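Local coordinates for protein N-acetylglucosaminidase (Paenibacillus barengoltzii, PDB 6INX) that probably hydrolyses glycosidic bonds of N-acetylglucosamine-containing glycans as a family 18 glycoside hydrolase, at residues Asn31-His36 / Met322-Gly327. Residues are numbered along the deposited sequence; the frame is centred on the assembly and turned at random.
Sequences NIAFGH and MFWEYG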
loop_
_atom_site.group_PDB
_atom_site.type_symbol
_atom_site.label_atom_id
_atom_site.label_comp_id
_atom_site.label_asym_id
_atom_site.label_seq_id
_atom_site.Cartn_x
_atom_site.Cartn_y
_atom_site.Cartn_z
ATOM N N ASN A 31 -26.952 10.769 4.072
ATOM C CA ASN A 31 -25.836 11.627 4.470
ATOM C C ASN A 31 -25.758 12.780 3.472
ATOM O O ASN A 31 -25.452 12.567 2.293
ATOM C CB ASN A 31 -24.520 10.857 4.446
ATOM C CG ASN A 31 -24.536 9.621 5.321
ATOM O OD1 ASN A 31 -24.045 8.559 4.915
ATOM N ND2 ASN A 31 -25.070 9.747 6.524
ATOM N N ILE A 32 -26.033 13.999 3.933
ATOM C CA ILE A 32 -26.063 15.145 3.029
ATOM C C ILE A 32 -24.647 15.685 2.854
ATOM O O ILE A 32 -24.007 16.084 3.827
ATOM C CB ILE A 32 -26.990 16.240 3.567
ATOM C CG1 ILE A 32 -28.418 15.724 3.695
ATOM C CG2 ILE A 32 -26.969 17.436 2.626
ATOM C CD1 ILE A 32 -29.360 16.773 4.261
ATOM N N ALA A 33 -24.177 15.755 1.609
ATOM C CA ALA A 33 -22.808 16.170 1.301
ATOM C C ALA A 33 -22.815 17.555 0.660
ATOM O O ALA A 33 -23.478 17.751 -0.365
ATOM C CB ALA A 33 -22.196 15.166 0.324
ATOM N N PHE A 34 -22.074 18.517 1.230
ATOM C CA PHE A 34 -21.282 18.412 2.471
ATOM C C PHE A 34 -21.347 19.771 3.162
ATOM O O PHE A 34 -21.277 20.805 2.494
ATOM C CB PHE A 34 -19.792 18.251 2.160
ATOM C CG PHE A 34 -19.365 16.865 1.778
ATOM C CD1 PHE A 34 -19.433 15.825 2.691
ATOM C CD2 PHE A 34 -18.834 16.613 0.517
ATOM C CE1 PHE A 34 -19.013 14.547 2.338
ATOM C CE2 PHE A 34 -18.408 15.336 0.167
ATOM C CZ PHE A 34 -18.496 14.310 1.079
ATOM N N GLY A 35 -21.411 19.789 4.488
ATOM C CA GLY A 35 -21.002 20.975 5.213
ATOM C C GLY A 35 -19.494 21.132 5.196
ATOM O O GLY A 35 -18.748 20.193 4.917
ATOM N N HIS A 36 -19.033 22.355 5.457
ATOM C CA HIS A 36 -17.608 22.662 5.493
ATOM C C HIS A 36 -17.237 23.244 6.853
ATOM O O HIS A 36 -18.104 23.593 7.651
ATOM C CB HIS A 36 -17.230 23.639 4.374
ATOM C CG HIS A 36 -17.588 23.151 3.007
ATOM N ND1 HIS A 36 -17.943 24.005 1.985
ATOM C CD2 HIS A 36 -17.651 21.901 2.494
ATOM C CE1 HIS A 36 -18.206 23.300 0.898
ATOM N NE2 HIS A 36 -18.038 22.021 1.180
ATOM N N MET A 322 -23.330 1.580 3.106
ATOM C CA MET A 322 -23.541 2.930 2.610
ATOM C C MET A 322 -22.999 3.041 1.191
ATOM O O MET A 322 -22.183 2.222 0.750
ATOM C CB MET A 322 -22.906 3.984 3.530
ATOM C CG MET A 322 -21.405 3.877 3.650
ATOM S SD MET A 322 -20.578 4.737 2.302
ATOM C CE MET A 322 -18.921 4.827 2.994
ATOM N N PHE A 323 -23.447 4.065 0.468
ATOM C CA PHE A 323 -22.982 4.255 -0.898
ATOM C C PHE A 323 -22.683 5.714 -1.214
ATOM O O PHE A 323 -23.309 6.636 -0.681
ATOM C CB PHE A 323 -23.951 3.662 -1.932
ATOM C CG PHE A 323 -25.306 4.316 -1.966
ATOM C CD1 PHE A 323 -25.527 5.462 -2.722
ATOM C CD2 PHE A 323 -26.376 3.755 -1.283
ATOM C CE1 PHE A 323 -26.791 6.053 -2.768
ATOM C CE2 PHE A 323 -27.635 4.331 -1.334
ATOM C CZ PHE A 323 -27.842 5.477 -2.080
ATOM N N TRP A 324 -21.705 5.902 -2.092
ATOM C CA TRP A 324 -21.401 7.185 -2.718
ATOM C C TRP A 324 -21.594 6.989 -4.213
ATOM O O TRP A 324 -20.941 6.116 -4.796
ATOM C CB TRP A 324 -19.942 7.590 -2.466
ATOM C CG TRP A 324 -19.631 8.897 -3.143
ATOM C CD1 TRP A 324 -19.261 9.090 -4.448
ATOM C CD2 TRP A 324 -19.757 10.198 -2.567
ATOM N NE1 TRP A 324 -19.120 10.430 -4.701
ATOM C CE2 TRP A 324 -19.424 11.133 -3.565
ATOM C CE3 TRP A 324 -20.109 10.660 -1.300
ATOM C CZ2 TRP A 324 -19.433 12.505 -3.333
ATOM C CZ3 TRP A 324 -20.114 12.015 -1.069
ATOM C CH2 TRP A 324 -19.784 12.925 -2.084
ATOM N N GLU A 325 -22.473 7.772 -4.851
ATOM C CA GLU A 325 -23.376 8.780 -4.288
ATOM C C GLU A 325 -24.676 8.681 -5.111
ATOM O O GLU A 325 -24.656 8.198 -6.245
ATOM C CB GLU A 325 -22.745 10.171 -4.433
ATOM C CG GLU A 325 -23.584 11.344 -3.898
ATOM C CD GLU A 325 -24.491 11.942 -4.964
ATOM O OE1 GLU A 325 -24.239 11.701 -6.161
ATOM O OE2 GLU A 325 -25.466 12.650 -4.618
ATOM N N TYR A 326 -25.793 9.158 -4.545
ATOM C CA TYR A 326 -27.124 8.955 -5.125
ATOM C C TYR A 326 -27.197 9.305 -6.614
ATOM O O TYR A 326 -27.757 8.541 -7.414
ATOM C CB TYR A 326 -28.130 9.779 -4.323
ATOM C CG TYR A 326 -29.503 9.924 -4.941
ATOM C CD1 TYR A 326 -30.504 9.003 -4.685
ATOM C CD2 TYR A 326 -29.798 11.006 -5.756
ATOM C CE1 TYR A 326 -31.770 9.154 -5.245
ATOM C CE2 TYR A 326 -31.046 11.162 -6.316
ATOM C CZ TYR A 326 -32.025 10.235 -6.057
ATOM O OH TYR A 326 -33.269 10.408 -6.623
ATOM N N GLY A 327 -26.664 10.458 -7.001
ATOM C CA GLY A 327 -26.756 10.941 -8.368
ATOM C C GLY A 327 -25.893 10.233 -9.388
ATOM O O GLY A 327 -26.008 10.507 -10.588
#
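Phe-34 and Trp-324 meet in an apolar aromatic contact at the mouth of the TIM barrel that family 18 glycoside hydrolases share. Their strands, 29-38 and 320-324, are not paired with each other: strand 6-12 lies between them and runs parallel to both, so side chains alone bridge the gap. The rings come from opposite directions, with planes 15° apart but slid so far that the centroid of the Phe-34 ring lies 5.5 Å from that of the six-membered ring of Trp-324. Contact therefore falls to the leading carbons, with Phe-34 CZ 3.5 Å from Trp-324 CZ3 and Phe-34 CE2 3.6 Å from Trp-324 CH2. The indole gets there because CG lies anti to the backbone N (chi1 179°), which carries its benzene end across toward strand 29-38. Ala-33, small enough to fit between strand and ring, adds its CB at 4.0 Å from Trp-324 CZ3.

Both segments carry a cis peptide bond, Ala-33 to Phe-34 within strand 29-38 and Trp-324 to Glu-325 at the end of strand 320-324. Such non-proline cis bonds recur in family 18 enzymes, where the tryptophan at the end of the last barrel strand commonly floors the sugar-binding cleft; Trp-324 is probably its counterpart. Each cis bond folds a side chain against its neighbour: Ala-33 CB sits over the centre of the Phe-34 ring, and Glu-325 CB lies over one indole face, offset toward the rim. Replacing Phe-34 with alanine would probably open a gap beside Trp-324 CZ3 and CH2 and give the indole more freedom to shift. Beyond the rings, the carboxylate of Glu-325 ties down the turn: OE2 accepts from Ser-12 N and bonds His-15, while OE1 takes the Gly-327 N-H at 2.9 Å from above the carboxylate plane.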